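Local coordinates for peptidoglycan synthetase penicillin-binding protein 3 (Bifidobacterium adolescentis, PDB 4YE5) that probably binds penicillin and, as a member of the transpeptidase family, is likely to cross-link peptidoglycan during cell-wall synthesis, at residues G114-L119 with Y141-N146; N313-E318 with M347-D352; F366-A371 with Q402-N407. One frame throughout, in Å; residues are numbered along the deposited sequence.

Interaction 1: residues G114-L119 with Y141-N146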
ATOM      1  N   GLY A 114     -41.026  21.896   5.188  1.00 42.24           N
ATOM      2  CA  GLY A 114     -39.823  21.445   4.514  1.00 40.07           C
ATOM      3  C   GLY A 114     -39.985  20.073   3.888  1.00 40.79           C
ATOM      4  O   GLY A 114     -41.054  19.464   3.942  1.00 37.87           O
ATOM      5  N   GLN A 115     -38.902  19.581   3.304  1.00 41.71           N
ATOM      6  CA  GLN A 115     -38.931  18.335   2.562  1.00 43.16           C
ATOM      7  C   GLN A 115     -38.068  17.285   3.224  1.00 39.00           C
ATOM      8  O   GLN A 115     -37.766  16.260   2.623  1.00 38.38           O
ATOM      9  CB  GLN A 115     -38.444  18.571   1.133  1.00 48.42           C
ATOM     10  CG  GLN A 115     -39.286  19.574   0.366  1.00 58.29           C
ATOM     11  CD  GLN A 115     -39.314  19.284  -1.119  1.00 70.79           C
ATOM     12  OE1 GLN A 115     -40.275  18.709  -1.633  1.00 73.47           O
ATOM     13  NE2 GLN A 115     -38.250  19.668  -1.817  1.00 76.52           N
ATOM     14  N   TYR A 116     -37.669  17.536   4.468  1.00 34.90           N
ATOM     15  CA  TYR A 116     -36.686  16.681   5.124  1.00 33.09           C
ATOM     16  C   TYR A 116     -36.873  16.599   6.641  1.00 39.90           C
ATOM     17  O   TYR A 116     -37.024  17.619   7.314  1.00 45.06           O
ATOM     18  CB  TYR A 116     -35.286  17.193   4.810  1.00 32.27           C
ATOM     19  CG  TYR A 116     -34.176  16.386   5.441  1.00 34.49           C
ATOM     20  CD1 TYR A 116     -33.705  16.687   6.717  1.00 38.00           C
ATOM     21  CD2 TYR A 116     -33.593  15.339   4.760  1.00 37.82           C
ATOM     22  CE1 TYR A 116     -32.686  15.954   7.296  1.00 39.19           C
ATOM     23  CE2 TYR A 116     -32.564  14.596   5.333  1.00 45.26           C
ATOM     24  CZ  TYR A 116     -32.123  14.909   6.599  1.00 43.89           C
ATOM     25  OH  TYR A 116     -31.109  14.174   7.165  1.00 47.67           O
ATOM     26  N   VAL A 117     -36.858  15.377   7.170  1.00 37.12           N
ATOM     27  CA  VAL A 117     -36.877  15.150   8.618  1.00 35.72           C
ATOM     28  C   VAL A 117     -36.343  13.745   8.914  1.00 36.80           C
ATOM     29  O   VAL A 117     -36.688  12.791   8.226  1.00 33.00           O
ATOM     30  CB  VAL A 117     -38.291  15.387   9.255  1.00 35.64           C
ATOM     31  CG1 VAL A 117     -39.297  14.296   8.863  1.00 32.94           C
ATOM     32  CG2 VAL A 117     -38.194  15.479  10.773  1.00 36.48           C
ATOM     33  N   VAL A 118     -35.461  13.623   9.902  1.00 36.28           N
ATOM     34  CA  VAL A 118     -35.008  12.305  10.331  1.00 38.51           C
ATOM     35  C   VAL A 118     -36.105  11.657  11.155  1.00 36.54           C
ATOM     36  O   VAL A 118     -36.638  12.277  12.076  1.00 36.47           O
ATOM     37  CB  VAL A 118     -33.723  12.365  11.184  1.00 33.56           C
ATOM     38  CG1 VAL A 118     -33.388  10.974  11.715  1.00 35.20           C
ATOM     39  CG2 VAL A 118     -32.582  12.910  10.369  1.00 32.55           C
ATOM     40  N   LEU A 119     -36.460  10.420  10.820  1.00 34.44           N
ATOM     41  CA  LEU A 119     -37.500   9.713  11.561  1.00 31.57           C
ATOM     42  C   LEU A 119     -36.875   8.714  12.518  1.00 34.43           C
ATOM     43  O   LEU A 119     -37.367   8.517  13.632  1.00 34.55           O
ATOM     44  CB  LEU A 119     -38.457   8.991  10.614  1.00 31.67           C
ATOM     45  CG  LEU A 119     -39.231   9.894   9.656  1.00 35.51           C
ATOM     46  CD1 LEU A 119     -39.996   9.037   8.647  1.00 34.78           C
ATOM     47  CD2 LEU A 119     -40.171  10.813  10.430  1.00 35.96           C
ATOM     48  N   TYR A 141     -37.710   7.393   2.813  1.00 22.70           N
ATOM     49  CA  TYR A 141     -36.599   6.676   2.192  1.00 23.85           C
ATOM     50  C   TYR A 141     -35.464   6.420   3.178  1.00 24.39           C
ATOM     51  O   TYR A 141     -35.394   7.018   4.270  1.00 25.38           O
ATOM     52  CB  TYR A 141     -36.079   7.403   0.943  1.00 25.17           C
ATOM     53  CG  TYR A 141     -35.620   8.828   1.189  1.00 34.59           C
ATOM     54  CD1 TYR A 141     -36.526   9.883   1.147  1.00 33.99           C
ATOM     55  CD2 TYR A 141     -34.275   9.118   1.448  1.00 35.67           C
ATOM     56  CE1 TYR A 141     -36.120  11.189   1.365  1.00 37.96           C
ATOM     57  CE2 TYR A 141     -33.856  10.433   1.666  1.00 40.21           C
ATOM     58  CZ  TYR A 141     -34.786  11.459   1.622  1.00 40.70           C
ATOM     59  OH  TYR A 141     -34.392  12.759   1.830  1.00 42.63           O
ATOM     60  N   ALA A 142     -34.585   5.513   2.782  1.00 24.50           N
ATOM     61  CA  ALA A 142     -33.484   5.071   3.621  1.00 26.23           C
ATOM     62  C   ALA A 142     -32.156   5.655   3.137  1.00 32.30           C
ATOM     63  O   ALA A 142     -31.838   5.593   1.952  1.00 30.62           O
ATOM     64  CB  ALA A 142     -33.425   3.561   3.606  1.00 24.24           C
ATOM     65  N   GLU A 143     -31.376   6.214   4.061  1.00 31.11           N
ATOM     66  CA  GLU A 143     -30.030   6.680   3.728  1.00 32.37           C
ATOM     67  C   GLU A 143     -28.987   5.757   4.357  1.00 28.53           C
ATOM     68  O   GLU A 143     -28.909   5.647   5.574  1.00 24.29           O
ATOM     69  CB  GLU A 143     -29.815   8.141   4.162  1.00 39.96           C
ATOM     70  CG  GLU A 143     -30.283   9.155   3.111  1.00 49.83           C
ATOM     71  CD  GLU A 143     -30.130  10.622   3.540  1.00 58.57           C
ATOM     72  OE1 GLU A 143     -29.824  10.885   4.728  1.00 57.05           O
ATOM     73  OE2 GLU A 143     -30.329  11.511   2.672  1.00 54.55           O
ATOM     74  N   LEU A 144     -28.219   5.076   3.513  1.00 29.85           N
ATOM     75  CA  LEU A 144     -27.198   4.128   3.955  1.00 32.99           C
ATOM     76  C   LEU A 144     -26.082   4.820   4.746  1.00 33.78           C
ATOM     77  O   LEU A 144     -25.541   5.827   4.303  1.00 31.99           O
ATOM     78  CB  LEU A 144     -26.612   3.403   2.744  1.00 28.46           C
ATOM     79  CG  LEU A 144     -25.407   2.506   3.016  1.00 33.40           C
ATOM     80  CD1 LEU A 144     -25.835   1.272   3.787  1.00 35.15           C
ATOM     81  CD2 LEU A 144     -24.707   2.123   1.701  1.00 27.24           C
ATOM     82  N   SER A 145     -25.759   4.292   5.924  1.00 31.52           N
ATOM     83  CA  SER A 145     -24.731   4.897   6.768  1.00 36.01           C
ATOM     84  C   SER A 145     -23.362   4.495   6.228  1.00 31.26           C
ATOM     85  O   SER A 145     -23.237   3.511   5.489  1.00 31.63           O
ATOM     86  CB  SER A 145     -24.835   4.427   8.224  1.00 29.45           C
ATOM     87  OG  SER A 145     -23.557   3.872   8.603  1.00 44.56           O
ATOM     88  N   ASN A 146     -22.322   5.227   6.610  1.00 27.96           N
ATOM     89  CA  ASN A 146     -21.002   4.958   6.023  1.00 27.82           C
ATOM     90  C   ASN A 146     -19.935   4.529   7.004  1.00 32.06           C
ATOM     91  O   ASN A 146     -18.731   4.650   6.717  1.00 32.67           O
ATOM     92  CB  ASN A 146     -20.507   6.155   5.222  1.00 28.08           C
ATOM     93  CG  ASN A 146     -21.407   6.467   4.053  1.00 39.71           C
ATOM     94  OD1 ASN A 146     -21.418   5.749   3.053  1.00 40.84           O
ATOM     95  ND2 ASN A 146     -22.179   7.538   4.175  1.00 32.03           N
TER
HETATM   96  O   HOH W   1     -36.098  14.979   1.125  1.00 43.86           O

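Interaction 2: residues N313-E318 with M347-D352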
ATOM      1  N   ASN A 313      43.550   4.200   0.110  1.00 46.29           N
ATOM      2  CA  ASN A 313      42.400   4.687   0.873  1.00 46.77           C
ATOM      3  C   ASN A 313      41.869   6.032   0.388  1.00 41.02           C
ATOM      4  O   ASN A 313      40.829   6.490   0.832  1.00 39.05           O
ATOM      5  CB  ASN A 313      42.636   4.676   2.387  1.00 57.59           C
ATOM      6  CG  ASN A 313      43.216   5.971   2.899  1.00 60.01           C
ATOM      7  OD1 ASN A 313      42.615   6.637   3.731  1.00 61.36           O
ATOM      8  ND2 ASN A 313      44.386   6.337   2.400  1.00 63.90           N
ATOM      9  N   THR A 314      42.582   6.671  -0.529  1.00 44.04           N
ATOM     10  CA  THR A 314      42.008   7.825  -1.203  1.00 46.70           C
ATOM     11  C   THR A 314      42.382   7.782  -2.663  1.00 39.92           C
ATOM     12  O   THR A 314      43.354   7.148  -3.034  1.00 41.24           O
ATOM     13  CB  THR A 314      42.516   9.167  -0.642  1.00 48.55           C
ATOM     14  OG1 THR A 314      43.866   9.382  -1.081  1.00 54.39           O
ATOM     15  CG2 THR A 314      42.437   9.195   0.879  1.00 42.07           C
ATOM     16  N   VAL A 315      41.600   8.459  -3.490  1.00 37.27           N
ATOM     17  CA  VAL A 315      42.006   8.680  -4.866  1.00 36.67           C
ATOM     18  C   VAL A 315      41.542  10.061  -5.306  1.00 41.54           C
ATOM     19  O   VAL A 315      40.475  10.529  -4.908  1.00 42.41           O
ATOM     20  CB  VAL A 315      41.494   7.572  -5.823  1.00 41.14           C
ATOM     21  CG1 VAL A 315      39.988   7.623  -5.964  1.00 40.26           C
ATOM     22  CG2 VAL A 315      42.172   7.691  -7.191  1.00 45.35           C
ATOM     23  N   THR A 316      42.373  10.725  -6.098  1.00 45.32           N
ATOM     24  CA  THR A 316      42.039  12.044  -6.598  1.00 51.21           C
ATOM     25  C   THR A 316      41.849  12.012  -8.111  1.00 49.61           C
ATOM     26  O   THR A 316      42.721  11.569  -8.849  1.00 45.92           O
ATOM     27  CB  THR A 316      43.107  13.073  -6.204  1.00 55.94           C
ATOM     28  OG1 THR A 316      43.215  13.108  -4.776  1.00 55.50           O
ATOM     29  CG2 THR A 316      42.721  14.452  -6.707  1.00 57.49           C
ATOM     30  N   VAL A 317      40.692  12.466  -8.565  1.00 47.40           N
ATOM     31  CA  VAL A 317      40.387  12.461  -9.984  1.00 51.74           C
ATOM     32  C   VAL A 317      39.852  13.824 -10.376  1.00 50.41           C
ATOM     33  O   VAL A 317      38.921  14.331  -9.748  1.00 50.35           O
ATOM     34  CB  VAL A 317      39.339  11.382 -10.325  1.00 61.26           C
ATOM     35  CG1 VAL A 317      38.689  11.670 -11.669  1.00 65.60           C
ATOM     36  CG2 VAL A 317      39.978  10.005 -10.317  1.00 63.99           C
ATOM     37  N   GLU A 318      40.452  14.418 -11.403  1.00 48.70           N
ATOM     38  CA  GLU A 318      40.043  15.740 -11.880  1.00 55.01           C
ATOM     39  C   GLU A 318      39.864  16.750 -10.748  1.00 52.47           C
ATOM     40  O   GLU A 318      38.839  17.430 -10.670  1.00 54.95           O
ATOM     41  CB  GLU A 318      38.742  15.637 -12.668  1.00 62.17           C
ATOM     42  CG  GLU A 318      38.819  14.720 -13.868  1.00 70.33           C
ATOM     43  CD  GLU A 318      37.515  14.685 -14.632  1.00 76.25           C
ATOM     44  OE1 GLU A 318      36.929  15.769 -14.855  1.00 79.48           O
ATOM     45  OE2 GLU A 318      37.068  13.576 -14.996  1.00 75.81           O
HETATM   46  N   MSE A 347      35.245   1.820  -6.409  1.00 23.44           N
HETATM   47  CA  MSE A 347      34.219   2.056  -7.422  1.00 22.99           C
HETATM   48  C   MSE A 347      34.658   3.143  -8.397  1.00 28.28           C
HETATM   49  O   MSE A 347      34.445   3.043  -9.602  1.00 29.29           O
HETATM   50  CB  MSE A 347      32.883   2.450  -6.781  1.00 21.59           C
HETATM   51  CG  MSE A 347      32.164   1.330  -6.032  1.00 20.20           C
HETATM   52 SE   MSE A 347      31.730  -0.181  -7.182  0.62 25.50          SE
HETATM   53  CE  MSE A 347      30.223   0.527  -8.198  1.00 19.42           C
ATOM     54  N   VAL A 348      35.258   4.198  -7.866  1.00 25.21           N
ATOM     55  CA  VAL A 348      35.789   5.265  -8.719  1.00 29.03           C
ATOM     56  C   VAL A 348      36.869   4.750  -9.659  1.00 31.42           C
ATOM     57  O   VAL A 348      36.864   5.057 -10.852  1.00 29.74           O
ATOM     58  CB  VAL A 348      36.332   6.426  -7.875  1.00 30.40           C
ATOM     59  CG1 VAL A 348      37.193   7.380  -8.729  1.00 32.69           C
ATOM     60  CG2 VAL A 348      35.163   7.141  -7.189  1.00 32.64           C
ATOM     61  N   ILE A 349      37.790   3.960  -9.125  1.00 28.49           N
ATOM     62  CA  ILE A 349      38.829   3.370  -9.956  1.00 33.11           C
ATOM     63  C   ILE A 349      38.237   2.415 -10.997  1.00 33.67           C
ATOM     64  O   ILE A 349      38.529   2.531 -12.185  1.00 36.53           O
ATOM     65  CB  ILE A 349      39.887   2.633  -9.112  1.00 31.83           C
ATOM     66  CG1 ILE A 349      40.615   3.636  -8.215  1.00 36.30           C
ATOM     67  CG2 ILE A 349      40.884   1.905 -10.034  1.00 31.79           C
ATOM     68  CD1 ILE A 349      41.614   3.025  -7.261  1.00 37.52           C
ATOM     69  N   ALA A 350      37.390   1.489 -10.551  1.00 28.28           N
ATOM     70  CA  ALA A 350      36.789   0.508 -11.455  1.00 27.99           C
ATOM     71  C   ALA A 350      35.944   1.160 -12.548  1.00 32.86           C
ATOM     72  O   ALA A 350      35.903   0.681 -13.671  1.00 33.63           O
ATOM     73  CB  ALA A 350      35.934  -0.498 -10.668  1.00 25.69           C
ATOM     74  N   GLY A 351      35.265   2.251 -12.211  1.00 32.78           N
ATOM     75  CA  GLY A 351      34.309   2.849 -13.124  1.00 29.17           C
ATOM     76  C   GLY A 351      34.926   3.822 -14.108  1.00 33.64           C
ATOM     77  O   GLY A 351      34.206   4.507 -14.835  1.00 32.51           O
ATOM     78  N   ASP A 352      36.256   3.865 -14.130  1.00 33.56           N
ATOM     79  CA  ASP A 352      37.018   4.849 -14.909  1.00 39.05           C
ATOM     80  C   ASP A 352      36.498   5.041 -16.332  1.00 43.60           C
ATOM     81  O   ASP A 352      36.334   6.177 -16.791  1.00 43.96           O
ATOM     82  CB  ASP A 352      38.506   4.462 -14.946  1.00 41.11           C
ATOM     83  CG  ASP A 352      39.355   5.445 -15.748  1.00 55.00           C
ATOM     84  OD1 ASP A 352      39.129   6.673 -15.647  1.00 60.26           O
ATOM     85  OD2 ASP A 352      40.263   4.985 -16.476  1.00 58.72           O
TER

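Interaction 3: residues F366-A371 with Q402-N407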
ATOM      1  N   PHE A 366      17.404   0.201 -13.523  1.00 20.44           N
ATOM      2  CA  PHE A 366      16.952  -0.547 -12.332  1.00 16.96           C
ATOM      3  C   PHE A 366      15.671   0.030 -11.722  1.00 18.61           C
ATOM      4  O   PHE A 366      15.176  -0.465 -10.698  1.00 21.47           O
ATOM      5  CB  PHE A 366      18.051  -0.582 -11.266  1.00 17.07           C
ATOM      6  CG  PHE A 366      19.077  -1.667 -11.470  1.00 18.51           C
ATOM      7  CD1 PHE A 366      18.902  -2.920 -10.897  1.00 19.42           C
ATOM      8  CD2 PHE A 366      20.218  -1.435 -12.226  1.00 17.88           C
ATOM      9  CE1 PHE A 366      19.856  -3.925 -11.067  1.00 19.41           C
ATOM     10  CE2 PHE A 366      21.171  -2.427 -12.415  1.00 22.27           C
ATOM     11  CZ  PHE A 366      20.998  -3.675 -11.839  1.00 20.32           C
ATOM     12  N   GLY A 367      15.121   1.070 -12.344  1.00 25.51           N
ATOM     13  CA  GLY A 367      13.867   1.667 -11.879  1.00 22.23           C
ATOM     14  C   GLY A 367      14.028   2.919 -11.017  1.00 24.19           C
ATOM     15  O   GLY A 367      13.044   3.468 -10.507  1.00 19.84           O
ATOM     16  N   ILE A 368      15.264   3.376 -10.844  1.00 23.43           N
ATOM     17  CA  ILE A 368      15.527   4.551  -9.987  1.00 18.30           C
ATOM     18  C   ILE A 368      15.045   5.802 -10.700  1.00 23.80           C
ATOM     19  O   ILE A 368      15.300   5.968 -11.893  1.00 23.12           O
ATOM     20  CB  ILE A 368      17.035   4.678  -9.676  1.00 22.85           C
ATOM     21  CG1 ILE A 368      17.562   3.404  -8.995  1.00 21.12           C
ATOM     22  CG2 ILE A 368      17.344   5.902  -8.829  1.00 17.39           C
ATOM     23  CD1 ILE A 368      16.633   2.813  -7.958  1.00 18.19           C
ATOM     24  N   GLY A 369      14.351   6.683  -9.978  1.00 18.12           N
ATOM     25  CA  GLY A 369      13.862   7.926 -10.558  1.00 21.25           C
ATOM     26  C   GLY A 369      12.533   7.772 -11.290  1.00 25.99           C
ATOM     27  O   GLY A 369      12.014   8.724 -11.858  1.00 27.24           O
ATOM     28  N   GLN A 370      11.976   6.564 -11.277  1.00 25.23           N
ATOM     29  CA  GLN A 370      10.708   6.310 -11.950  1.00 28.49           C
ATOM     30  C   GLN A 370       9.648   5.801 -10.974  1.00 25.18           C
ATOM     31  O   GLN A 370       9.963   5.135  -9.977  1.00 20.49           O
ATOM     32  CB  GLN A 370      10.922   5.286 -13.060  1.00 34.04           C
ATOM     33  CG  GLN A 370      12.071   5.637 -13.979  1.00 44.67           C
ATOM     34  CD  GLN A 370      12.553   4.445 -14.753  1.00 51.10           C
ATOM     35  OE1 GLN A 370      11.824   3.892 -15.576  1.00 54.21           O
ATOM     36  NE2 GLN A 370      13.783   4.022 -14.483  1.00 48.71           N
ATOM     37  N   ALA A 371       8.389   6.101 -11.264  1.00 24.90           N
ATOM     38  CA  ALA A 371       7.298   5.637 -10.428  1.00 26.62           C
ATOM     39  C   ALA A 371       7.326   4.107 -10.354  1.00 23.38           C
ATOM     40  O   ALA A 371       7.629   3.435 -11.341  1.00 26.73           O
ATOM     41  CB  ALA A 371       5.967   6.132 -10.988  1.00 25.79           C
ATOM     42  N   GLN A 402      25.126   7.882  -3.875  1.00 22.96           N
ATOM     43  CA  GLN A 402      24.977   9.266  -3.410  1.00 22.43           C
ATOM     44  C   GLN A 402      24.558  10.206  -4.535  1.00 25.12           C
ATOM     45  O   GLN A 402      24.934  10.026  -5.698  1.00 25.26           O
ATOM     46  CB  GLN A 402      26.272   9.785  -2.766  1.00 23.58           C
ATOM     47  CG  GLN A 402      26.666   9.065  -1.478  1.00 25.17           C
ATOM     48  CD  GLN A 402      27.976   9.574  -0.896  1.00 34.25           C
ATOM     49  OE1 GLN A 402      28.456  10.649  -1.260  1.00 34.55           O
ATOM     50  NE2 GLN A 402      28.566   8.797   0.002  1.00 29.90           N
ATOM     51  N   GLY A 403      23.784  11.221  -4.179  1.00 23.35           N
ATOM     52  CA  GLY A 403      23.416  12.270  -5.118  1.00 27.02           C
ATOM     53  C   GLY A 403      22.150  11.951  -5.904  1.00 25.51           C
ATOM     54  O   GLY A 403      21.778  12.685  -6.822  1.00 24.08           O
ATOM     55  N   TYR A 404      21.507  10.842  -5.556  1.00 22.55           N
ATOM     56  CA  TYR A 404      20.184  10.507  -6.081  1.00 19.91           C
ATOM     57  C   TYR A 404      19.429   9.853  -4.949  1.00 18.70           C
ATOM     58  O   TYR A 404      20.050   9.389  -3.994  1.00 20.19           O
ATOM     59  CB  TYR A 404      20.260   9.577  -7.291  1.00 20.13           C
ATOM     60  CG  TYR A 404      20.790   8.159  -7.052  1.00 22.67           C
ATOM     61  CD1 TYR A 404      19.921   7.112  -6.727  1.00 19.55           C
ATOM     62  CD2 TYR A 404      22.141   7.858  -7.218  1.00 22.35           C
ATOM     63  CE1 TYR A 404      20.391   5.810  -6.550  1.00 18.25           C
ATOM     64  CE2 TYR A 404      22.623   6.553  -7.034  1.00 19.83           C
ATOM     65  CZ  TYR A 404      21.740   5.538  -6.701  1.00 17.85           C
ATOM     66  OH  TYR A 404      22.202   4.247  -6.528  1.00 17.81           O
ATOM     67  N   THR A 405      18.101   9.846  -5.014  1.00 16.78           N
ATOM     68  CA  THR A 405      17.328   9.320  -3.891  1.00 16.02           C
ATOM     69  C   THR A 405      16.341   8.257  -4.347  1.00 22.72           C
ATOM     70  O   THR A 405      15.897   8.271  -5.497  1.00 22.52           O
ATOM     71  CB  THR A 405      16.481  10.400  -3.229  1.00 22.35           C
ATOM     72  OG1 THR A 405      15.542  10.889  -4.199  1.00 24.79           O
ATOM     73  CG2 THR A 405      17.370  11.549  -2.703  1.00 21.33           C
ATOM     74  N   VAL A 406      15.984   7.361  -3.423  1.00 14.01           N
ATOM     75  CA  VAL A 406      15.061   6.271  -3.701  1.00 19.40           C
ATOM     76  C   VAL A 406      14.047   6.152  -2.563  1.00 20.50           C
ATOM     77  O   VAL A 406      14.301   6.634  -1.464  1.00 17.56           O
ATOM     78  CB  VAL A 406      15.827   4.943  -3.768  1.00 16.20           C
ATOM     79  CG1 VAL A 406      16.985   5.049  -4.764  1.00 13.40           C
ATOM     80  CG2 VAL A 406      16.366   4.567  -2.366  1.00 13.33           C
ATOM     81  N   ASN A 407      12.902   5.512  -2.814  1.00 19.27           N
ATOM     82  CA  ASN A 407      12.091   5.047  -1.689  1.00 17.24           C
ATOM     83  C   ASN A 407      12.356   3.569  -1.465  1.00 16.05           C
ATOM     84  O   ASN A 407      13.081   2.934  -2.253  1.00 13.26           O
ATOM     85  CB  ASN A 407      10.590   5.360  -1.857  1.00 17.96           C
ATOM     86  CG  ASN A 407      10.027   4.849  -3.154  1.00 22.71           C
ATOM     87  OD1 ASN A 407      10.213   3.682  -3.516  1.00 20.48           O
ATOM     88  ND2 ASN A 407       9.342   5.727  -3.883  1.00 17.92           N
TER
HETATM   89  O   HOH W   2      14.484   6.670  -7.276  1.00 18.79           O

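Interaction 1: residues G114-L119 with Y141-N146
Tyr116, in the loop just before strand 117-123, faces Tyr141 of strand 140-144; these two strands are not direct neighbours. Residues 114-119 turn into the start of the first, residues 141-146 run out of the second, and both strands are antiparallel to strand 50-54, which lies between them. The CA atoms of the two tyrosines are therefore 10.4 Å apart, about two strand spacings, and the gap is spanned by side chains and water instead of backbone bonds.

The phenol of Tyr141 reaches the rim of the Tyr116 ring, its OH lying 4.0 Å from Tyr116 CD2, near the plane of that ring. The two side chains cross at roughly a right angle, an edge contact rather than a stack. Tyr116 extends opposite its backbone N (chi1 180°), which lays the ring out in the direction of the second strand. There its OH comes within 4.3 Å of Glu143 OE1, too long for a direct hydrogen bond; the other carboxylate oxygen, OE2, sits in the plane of the Tyr141 ring, off its edge. The firm polar link is a water that donates to Gln115 O at 2.6 Å and is hydrogen-bonded to Tyr141 OH at 2.9 Å, also in the plane of that ring.

Beneath the crossing, both tyrosines rest on Ile53. Backbone bonds from Val117 to Gly54 and from Leu119 to Ile52 bind one edge strand to strand 50-54, while those from Tyr141 to Ile53 and Glu143 to Thr51 bind the other, completing a three-stranded antiparallel sheet within the dimerisation-domain family region, with helix 56-61 beside Val117.

Interaction 2: residues N313-E318 with M347-D352
Val315 and Val317 belong to a beta hairpin, strands 314-317 and 320-323, that packs against helix 344-350 through Val348 and Ile349. Thus a small two-stranded sheet meets a helix within the transpeptidase region, and alternation along the strand decides which residues take part. Val315 and Val317 direct their CB atoms at the helix, whereas the intervening Thr316 faces the other way and hydrogen-bonds through OG1 to Thr321 OG1 on the partner strand. At the closest approach of the backbones, the CA atoms of Val315 and Ile349 are 8.0 Å apart.

One methyl group gathers most of the contact. Val348 CG1 meets Val315 CG1 at 3.9 Å and Val317 CG2 at 4.1 Å, so it is shared by two successive inward-facing valines. Val317 and Val348 slide past each other in opposite directions, while Val315 meets Val348 at a slant. The Val315 rotamer, with CG1 between the backbone N and the carbonyl carbon (chi1 68°), sends its two methyls to different partners: CG1 goes to Val348, and CG2 lies 4.5 Å from Ile349 CG1, a looser touch at the margin. The interface is wholly apolar.

Tyr322 and Phe400 add to the packing round Val348, and Pro312 touches Ile349. Gly351, the first residue to leave helical backbone angles, still bonds its N to Met347 O at 2.8 Å. Met347, present as selenomethionine, meets helix 290-299, including Lys290 of a probable SxxK motif. In penicillin-binding transpeptidases the corresponding helix follows the Ser-X-Asn motif; here strand 314-317 lies along one side of it, a two-stranded hairpin packed on a helix through every second residue of the strand.

Interaction 3: residues F366-A371 with Q402-N407
Ile368 is the second residue of a type II beta turn, Gly367 to Gln370, and meets Tyr404 and Val406 in a buried junction of two irregular segments of the transpeptidase domain. The turn follows directly on a Schellman motif that ends helix 356-365; the positive phi of Gly367 belongs to that motif, and that of Gly369 to the third position of the turn. The turn's own closing bond, Gln370 N to Gly367 O, is weak.

The apolar contacts divide the isoleucine between two partners. Ile368 CG2 approaches the Tyr404 ring obliquely, 3.5 Å from Tyr404 CD1, and the side chains cross at about a right angle. CD1 instead reaches Val406 CG1, at 3.9 Å. Leu292 of helix 290-299 and Ile363 also touch Ile368, while the Tyr404 side chain lies near, without touching, the probable SxxK motif.

Polar groups frame this core. Thr405 turns its CB away and pairs OG1 with Val383 N; Asn407 OD1 accepts from Gln410 N, capping helix 408-419. Between the segments, a single water accepts from Gly369 N at 2.7 Å and lies 2.8 Å from Thr405 O.

From the N terminus, interaction 1 comes first, closing a loop of 21 residues that includes helix 125-132 and uniting the two edges of a sheet in the dimerisation region. Interaction 2 closes 28 residues, including the hairpin's second strand and helix 335-340. After helix 356-365, interaction 3 closes 30 more, joining the end of that helix to the start of helix 408-419. The three follow in series; none nests or crosses. Interaction 1 lies across the chain's centre from the others, 73 Å and 51 Å from interactions 2 and 3 between centres. Those two are about 9 Å apart at their nearest atoms, and side chains of both, Met347 and Ile368, touch helix 290-299.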